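Local coordinates for protein STU0660 (Streptococcus thermophilus, PDB 3ZTH) that probably binds DNA as a large Csn2 protein that takes part in CRISPR-mediated bacterial immunity, at residues 149-152 and 153-156; 183-186 and 187-190; 294-297 and 298-302. One frame throughout, in Å; residues are numbered along the deposited sequence.

Overall arrangement
The three contacts are local and follow one another along the chain. Contact 1 opens helix 151-157 and contact 2 lies within helix 177-192. Contact 3 is the turn at the C-terminal end of helix 286-296. Contacts 1 and 2 both touch the second subunit. Their centres are 22 Å apart, with nearest atoms about 11 Å apart. Contact 3 is 32 Å from contact 2 and 51 Å from contact 1, centre to centre. Contacts 1 and 3 lie on opposite sides of the chain's centre. Contact 3 alone borders the magnesium site of Q26 and D240: the Y299 side chain is about 5 Å from the ion.

Contact 1: 149-152 and 153-156; sequences LTLD and QLLT
T150 is the N-cap of helix 151-157. Its hydroxyl OG1 accepts a hydrogen bond from Q153 N at 3.1 Å. The side-chain torsion explains the cap: OG1 stands between the backbone N and the carbonyl carbon (chi1 61°), and from there it faces the first turn of the helix. The same oxygen also lies against the CB of Q153.

Beyond CB, Q153 is fully extended. CG is anti to the backbone N (chi1 178°), and the straight chain crosses the L149 side chain at about a right angle. CD2 of L149 meets the amide group. The modelled 3.1 Å from L149 CD2 to Q153 OE1 is very short, and the exact closeness is doubtful. The amide oxygen accepts its hydrogen bond from N158 of the second subunit.

The backbone continues the turn. L154 N donates to T150 O at 3.0 Å. L155 N donates to L151 O at 2.7 Å, and this bond is nearly straight at 175°. The apolar branches of L151 and L154 meet more loosely, with L151 CD2 4.3 Å from L154 CD1.

One residue further on, D152 O takes two donors from T156, its N and its OG1. The hydroxyl bond is modelled very short, so its exact length is doubtful. The carboxylate of D152 turns to other partners, a salt bridge with R103 and a hydrogen bond with Y92.

L155 packs on V106 and on M129 of the second subunit. The contact is a capped helix start at a subunit interface. Chemically, T150 supplies an acceptor for an amide of the first turn, while Q153 has its backbone N held by the cap and its side-chain oxygen committed to the neighbouring subunit.

Contact 2: 183-186 and 187-190; sequences LFLE and MLDH
E186 and H190 lie side by side on one face of helix 177-192, one turn apart, and point the same way. Their flat groups are not stacked. The carboxylate and the imidazole planes stand 72° apart. The nearest approach of the two side chains is loose, with E186 OE1 4.0 Å from H190 NE2.

The ring has a closer neighbour in the backbone. E186 O sits over one face of the imidazole, near the edge of the ring rather than over its centre, and is 3.4 Å from H190 CD2. The H190 torsion brings this about. Its chi1 of -60° sets CG opposite the carbonyl carbon, which folds the ring back over the preceding turn. The same oxygen accepts a nearly straight bond from H190 N at 3.1 Å.

On another face, L185 and L188 meet through their branch ends, with CD2 of L185 4.3 Å from CD2 of L188. The CB of L188 rests closer to the backbone, 3.4 Å from L185 O.

M187 is a selenomethionine. Its CB lies against the carbonyl oxygens of L183 and F184, and its chain bends at the selenium. The i to i+4 backbone bonds of the helix run alongside: M187 N to L183 O, L188 N to F184 O, and D189 N to L185 O at 2.8 Å. The D189 carboxylate is engaged by K228 (salt bridge) and Y229 (hydrogen bond).

Several faces of the helix are covered. L185 packs on F218, Q221 and I222 of helix 212-228. F184, M187 and L188 reach L97 of helix 97-106, and F184 also touches L86 of helix 83-89. M187 touches L135 of the second subunit as well, as does H190, so this helix lies between helices of its own chain and a neighbouring subunit.

Contact 3: 294-297 and 298-302; sequences ETVT and PYLLT
V296 and L300 make the tight apolar part of the turn at the C-terminal end of helix 286-296. V296 CG1 comes within 3.6 Å of L300 CD2, and the two side chains cross at about a right angle. CG1 is anti to the backbone N (chi1 176°), which carries it toward the leucine. The other methyl of L300, CD1, lies 3.5 Å from the CA of T297.

Two backbone bonds hold the turn. Y299 N donates to V296 O at 2.7 Å, and L300 N donates to T297 O at 3.1 Å. Each links residues three apart, as in a 3-10 turn. Both donors stand above the carbonyl plane, the second by 61°. P298 has no N-H to give, and its CD instead packs near T295 O at 3.6 Å.

Toward E294 and T295 the contact is looser. Their CB atoms point away from residues 298-302, and both residues are partly exposed. T295 O reaches only the edge of the Y299 ring, 3.9 Å from CD2. E294 OE2 makes a salt bridge with R290 and accepts a hydrogen bond from I246 N.

L300 and V296 pack on L318 of helix 312-324, while T297 and L300 also touch I256 of strand 254-257. The ring of Y299 lies against Q26 and D240, which bind a magnesium ion, and P298 O accepts a bond from Q26 NE2. The turn is therefore packed between helix 312-324 and strand 254-257 of the central sheet, beside the metal site.

Contact 1: 149-152 and 153-156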
loop_
_atom_site.group_PDB
_atom_site.type_symbol
_atom_site.label_atom_id
_atom_site.label_comp_id
_atom_site.label_asym_id
_atom_site.label_seq_id
_atom_site.Cartn_x
_atom_site.Cartn_y
_atom_site.Cartn_z
ATOM N N LEU A 149 7.186 2.718 24.630
ATOM C CA LEU A 149 6.354 3.822 24.169
ATOM C C LEU A 149 7.060 5.167 24.234
ATOM O O LEU A 149 7.923 5.392 25.077
ATOM C CB LEU A 149 5.074 3.900 24.996
ATOM C CG LEU A 149 3.911 3.049 24.496
ATOM C CD1 LEU A 149 2.733 3.133 25.454
ATOM C CD2 LEU A 149 3.508 3.549 23.119
ATOM N N THR A 150 6.692 6.054 23.319
ATOM C CA THR A 150 7.254 7.395 23.279
ATOM C C THR A 150 6.076 8.359 23.348
ATOM O O THR A 150 4.953 8.004 22.981
ATOM C CB THR A 150 8.026 7.661 21.973
ATOM O OG1 THR A 150 7.133 7.535 20.861
ATOM C CG2 THR A 150 9.173 6.679 21.819
ATOM N N LEU A 151 6.325 9.573 23.826
ATOM C CA LEU A 151 5.263 10.564 23.919
ATOM C C LEU A 151 4.808 10.926 22.515
ATOM O O LEU A 151 3.611 11.038 22.256
ATOM C CB LEU A 151 5.762 11.786 24.689
ATOM C CG LEU A 151 6.068 11.386 26.141
ATOM C CD1 LEU A 151 6.868 12.459 26.859
ATOM C CD2 LEU A 151 4.752 11.101 26.860
ATOM N N ASP A 152 5.760 11.084 21.601
ATOM C CA ASP A 152 5.410 11.397 20.225
ATOM C C ASP A 152 4.383 10.381 19.748
ATOM O O ASP A 152 3.424 10.723 19.067
ATOM C CB ASP A 152 6.633 11.322 19.318
ATOM C CG ASP A 152 6.260 11.391 17.848
ATOM O OD1 ASP A 152 5.846 12.473 17.377
ATOM O OD2 ASP A 152 6.360 10.352 17.161
ATOM N N GLN A 153 4.596 9.124 20.116
ATOM C CA GLN A 153 3.693 8.049 19.735
ATOM C C GLN A 153 2.331 8.215 20.394
ATOM O O GLN A 153 1.295 8.058 19.747
ATOM C CB GLN A 153 4.299 6.709 20.121
ATOM C CG GLN A 153 3.412 5.528 19.820
ATOM C CD GLN A 153 4.102 4.213 20.107
ATOM O OE1 GLN A 153 3.484 3.151 20.025
ATOM N NE2 GLN A 153 5.393 4.273 20.443
ATOM N N LEU A 154 2.334 8.527 21.686
ATOM C CA LEU A 154 1.087 8.735 22.419
ATOM C C LEU A 154 0.289 9.903 21.837
ATOM O O LEU A 154 -0.923 9.805 21.632
ATOM C CB LEU A 154 1.372 9.022 23.895
ATOM C CG LEU A 154 1.361 7.850 24.871
ATOM C CD1 LEU A 154 1.421 8.396 26.289
ATOM C CD2 LEU A 154 0.094 7.022 24.686
ATOM N N LEU A 155 0.973 11.014 21.589
ATOM C CA LEU A 155 0.322 12.187 21.033
ATOM C C LEU A 155 -0.254 11.889 19.656
ATOM O O LEU A 155 -1.282 12.446 19.270
ATOM C CB LEU A 155 1.320 13.348 20.934
ATOM C CG LEU A 155 1.744 13.969 22.266
ATOM C CD1 LEU A 155 2.779 15.049 22.036
ATOM C CD2 LEU A 155 0.526 14.542 22.949
ATOM N N THR A 156 0.407 10.997 18.927
ATOM C CA THR A 156 -0.018 10.645 17.583
ATOM C C THR A 156 -1.180 9.663 17.512
ATOM O O THR A 156 -1.910 9.645 16.524
ATOM C CB THR A 156 1.154 10.042 16.776
ATOM O OG1 THR A 156 2.299 10.895 16.866
ATOM C CG2 THR A 156 0.766 9.891 15.313
#

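Contact 2: 183-186 and 187-190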
loop_
_atom_site.group_PDB
_atom_site.type_symbol
_atom_site.label_atom_id
_atom_site.label_comp_id
_atom_site.label_asym_id
_atom_site.label_seq_id
_atom_site.Cartn_x
_atom_site.Cartn_y
_atom_site.Cartn_z
ATOM N N LEU A 183 -7.395 31.432 18.728
ATOM C CA LEU A 183 -6.803 30.222 19.285
ATOM C C LEU A 183 -5.529 29.884 18.514
ATOM O O LEU A 183 -4.502 29.544 19.108
ATOM C CB LEU A 183 -7.793 29.059 19.208
ATOM C CG LEU A 183 -8.941 29.158 20.216
ATOM C CD1 LEU A 183 -9.983 28.090 19.923
ATOM C CD2 LEU A 183 -8.392 29.012 21.636
ATOM N N PHE A 184 -5.594 29.994 17.188
ATOM C CA PHE A 184 -4.434 29.712 16.351
ATOM C C PHE A 184 -3.284 30.657 16.678
ATOM O O PHE A 184 -2.136 30.225 16.823
ATOM C CB PHE A 184 -4.793 29.857 14.874
ATOM C CG PHE A 184 -3.601 29.857 13.959
ATOM C CD1 PHE A 184 -2.945 28.673 13.645
ATOM C CD2 PHE A 184 -3.123 31.048 13.420
ATOM C CE1 PHE A 184 -1.827 28.673 12.804
ATOM C CE2 PHE A 184 -2.008 31.057 12.582
ATOM C CZ PHE A 184 -1.361 29.867 12.274
ATOM N N LEU A 185 -3.583 31.947 16.778
ATOM C CA LEU A 185 -2.546 32.927 17.083
ATOM C C LEU A 185 -1.944 32.693 18.464
ATOM O O LEU A 185 -0.739 32.860 18.660
ATOM C CB LEU A 185 -3.111 34.345 16.976
ATOM C CG LEU A 185 -3.427 34.763 15.537
ATOM C CD1 LEU A 185 -4.002 36.170 15.520
ATOM C CD2 LEU A 185 -2.153 34.690 14.687
ATOM N N GLU A 186 -2.787 32.297 19.414
ATOM C CA GLU A 186 -2.326 32.015 20.768
ATOM C C GLU A 186 -1.339 30.854 20.774
ATOM O O GLU A 186 -0.315 30.900 21.465
ATOM C CB GLU A 186 -3.492 31.650 21.664
ATOM C CG GLU A 186 -4.115 32.797 22.386
ATOM C CD GLU A 186 -4.695 32.333 23.694
ATOM O OE1 GLU A 186 -3.901 31.887 24.555
ATOM O OE2 GLU A 186 -5.934 32.398 23.856
HETATM N N MSE A 187 -1.664 29.806 20.020
HETATM C CA MSE A 187 -0.784 28.654 19.932
HETATM C C MSE A 187 0.529 29.084 19.299
HETATM O O MSE A 187 1.604 28.677 19.739
HETATM C CB MSE A 187 -1.411 27.548 19.094
HETATM C CG MSE A 187 -0.456 26.389 18.859
HETATM SE SE MSE A 187 -1.320 24.789 18.226
HETATM C CE MSE A 187 -1.394 25.205 16.353
ATOM N N LEU A 188 0.430 29.915 18.266
ATOM C CA LEU A 188 1.610 30.415 17.579
ATOM C C LEU A 188 2.449 31.238 18.556
ATOM O O LEU A 188 3.680 31.179 18.533
ATOM C CB LEU A 188 1.195 31.275 16.382
ATOM C CG LEU A 188 2.323 31.959 15.601
ATOM C CD1 LEU A 188 3.200 30.925 14.912
ATOM C CD2 LEU A 188 1.719 32.911 14.589
ATOM N N ASP A 189 1.778 31.994 19.423
ATOM C CA ASP A 189 2.470 32.828 20.403
ATOM C C ASP A 189 3.357 31.972 21.308
ATOM O O ASP A 189 4.566 32.175 21.387
ATOM C CB ASP A 189 1.454 33.593 21.261
ATOM C CG ASP A 189 2.095 34.712 22.087
ATOM O OD1 ASP A 189 3.327 34.691 22.286
ATOM O OD2 ASP A 189 1.361 35.615 22.546
ATOM N N HIS A 190 2.738 31.007 21.979
ATOM C CA HIS A 190 3.434 30.118 22.895
ATOM C C HIS A 190 4.570 29.374 22.218
ATOM O O HIS A 190 5.583 29.089 22.851
ATOM C CB HIS A 190 2.447 29.124 23.521
ATOM C CG HIS A 190 1.342 29.779 24.295
ATOM N ND1 HIS A 190 0.308 29.068 24.867
ATOM C CD2 HIS A 190 1.093 31.084 24.566
ATOM C CE1 HIS A 190 -0.531 29.906 25.451
ATOM N NE2 HIS A 190 -0.078 31.135 25.283
#

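Contact 3: 294-297 and 298-302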
loop_
_atom_site.group_PDB
_atom_site.type_symbol
_atom_site.label_atom_id
_atom_site.label_comp_id
_atom_site.label_asym_id
_atom_site.label_seq_id
_atom_site.Cartn_x
_atom_site.Cartn_y
_atom_site.Cartn_z
ATOM N N GLU A 294 -6.651 54.094 2.482
ATOM C CA GLU A 294 -7.030 52.708 2.738
ATOM C C GLU A 294 -8.161 52.272 1.808
ATOM O O GLU A 294 -8.247 51.116 1.409
ATOM C CB GLU A 294 -7.484 52.557 4.181
ATOM C CG GLU A 294 -6.628 51.627 4.995
ATOM C CD GLU A 294 -6.880 51.766 6.488
ATOM O OE1 GLU A 294 -8.063 51.863 6.891
ATOM O OE2 GLU A 294 -5.891 51.769 7.254
ATOM N N THR A 295 -9.027 53.214 1.476
ATOM C CA THR A 295 -10.160 52.958 0.602
ATOM C C THR A 295 -9.773 52.758 -0.859
ATOM O O THR A 295 -10.221 51.822 -1.510
ATOM C CB THR A 295 -11.145 54.142 0.645
ATOM O OG1 THR A 295 -11.698 54.254 1.961
ATOM C CG2 THR A 295 -12.257 53.961 -0.389
ATOM N N VAL A 296 -8.930 53.654 -1.355
ATOM C CA VAL A 296 -8.521 53.668 -2.752
ATOM C C VAL A 296 -7.358 52.797 -3.203
ATOM O O VAL A 296 -7.332 52.353 -4.357
ATOM C CB VAL A 296 -8.221 55.120 -3.190
ATOM C CG1 VAL A 296 -7.708 55.131 -4.602
ATOM C CG2 VAL A 296 -9.468 55.964 -3.088
ATOM N N THR A 297 -6.395 52.554 -2.323
ATOM C CA THR A 297 -5.235 51.755 -2.707
ATOM C C THR A 297 -5.524 50.503 -3.542
ATOM O O THR A 297 -4.844 50.242 -4.530
ATOM C CB THR A 297 -4.412 51.354 -1.482
ATOM O OG1 THR A 297 -3.825 52.529 -0.906
ATOM C CG2 THR A 297 -3.315 50.399 -1.876
ATOM N N PRO A 298 -6.533 49.707 -3.155
ATOM C CA PRO A 298 -6.834 48.500 -3.933
ATOM C C PRO A 298 -7.183 48.782 -5.404
ATOM O O PRO A 298 -7.088 47.890 -6.253
ATOM C CB PRO A 298 -8.010 47.889 -3.170
ATOM C CG PRO A 298 -7.748 48.326 -1.768
ATOM C CD PRO A 298 -7.359 49.765 -1.936
ATOM N N TYR A 299 -7.579 50.015 -5.704
ATOM C CA TYR A 299 -7.955 50.371 -7.070
ATOM C C TYR A 299 -6.916 51.161 -7.852
ATOM O O TYR A 299 -7.188 51.597 -8.960
ATOM C CB TYR A 299 -9.265 51.159 -7.058
ATOM C CG TYR A 299 -10.409 50.378 -6.481
ATOM C CD1 TYR A 299 -10.993 49.329 -7.194
ATOM C CD2 TYR A 299 -10.879 50.646 -5.194
ATOM C CE1 TYR A 299 -12.020 48.559 -6.636
ATOM C CE2 TYR A 299 -11.904 49.885 -4.624
ATOM C CZ TYR A 299 -12.467 48.844 -5.349
ATOM O OH TYR A 299 -13.464 48.091 -4.781
ATOM N N LEU A 300 -5.728 51.342 -7.292
ATOM C CA LEU A 300 -4.690 52.101 -7.975
ATOM C C LEU A 300 -4.075 51.310 -9.117
ATOM O O LEU A 300 -4.136 50.087 -9.131
ATOM C CB LEU A 300 -3.602 52.500 -6.977
ATOM C CG LEU A 300 -4.132 53.359 -5.825
ATOM C CD1 LEU A 300 -3.050 53.592 -4.789
ATOM C CD2 LEU A 300 -4.644 54.685 -6.388
ATOM N N LEU A 301 -3.487 52.015 -10.078
ATOM C CA LEU A 301 -2.832 51.376 -11.219
ATOM C C LEU A 301 -3.774 50.430 -11.961
ATOM O O LEU A 301 -3.368 49.365 -12.418
ATOM C CB LEU A 301 -1.601 50.595 -10.744
ATOM C CG LEU A 301 -0.834 51.216 -9.569
ATOM C CD1 LEU A 301 0.299 50.287 -9.149
ATOM C CD2 LEU A 301 -0.300 52.582 -9.949
ATOM N N THR A 302 -5.034 50.819 -12.079
ATOM C CA THR A 302 -5.997 49.975 -12.768
ATOM C C THR A 302 -6.845 50.760 -13.749
ATOM O O THR A 302 -7.605 51.645 -13.346
ATOM C CB THR A 302 -6.978 49.280 -11.782
ATOM O OG1 THR A 302 -6.248 48.540 -10.798
ATOM C CG2 THR A 302 -7.882 48.322 -12.536
#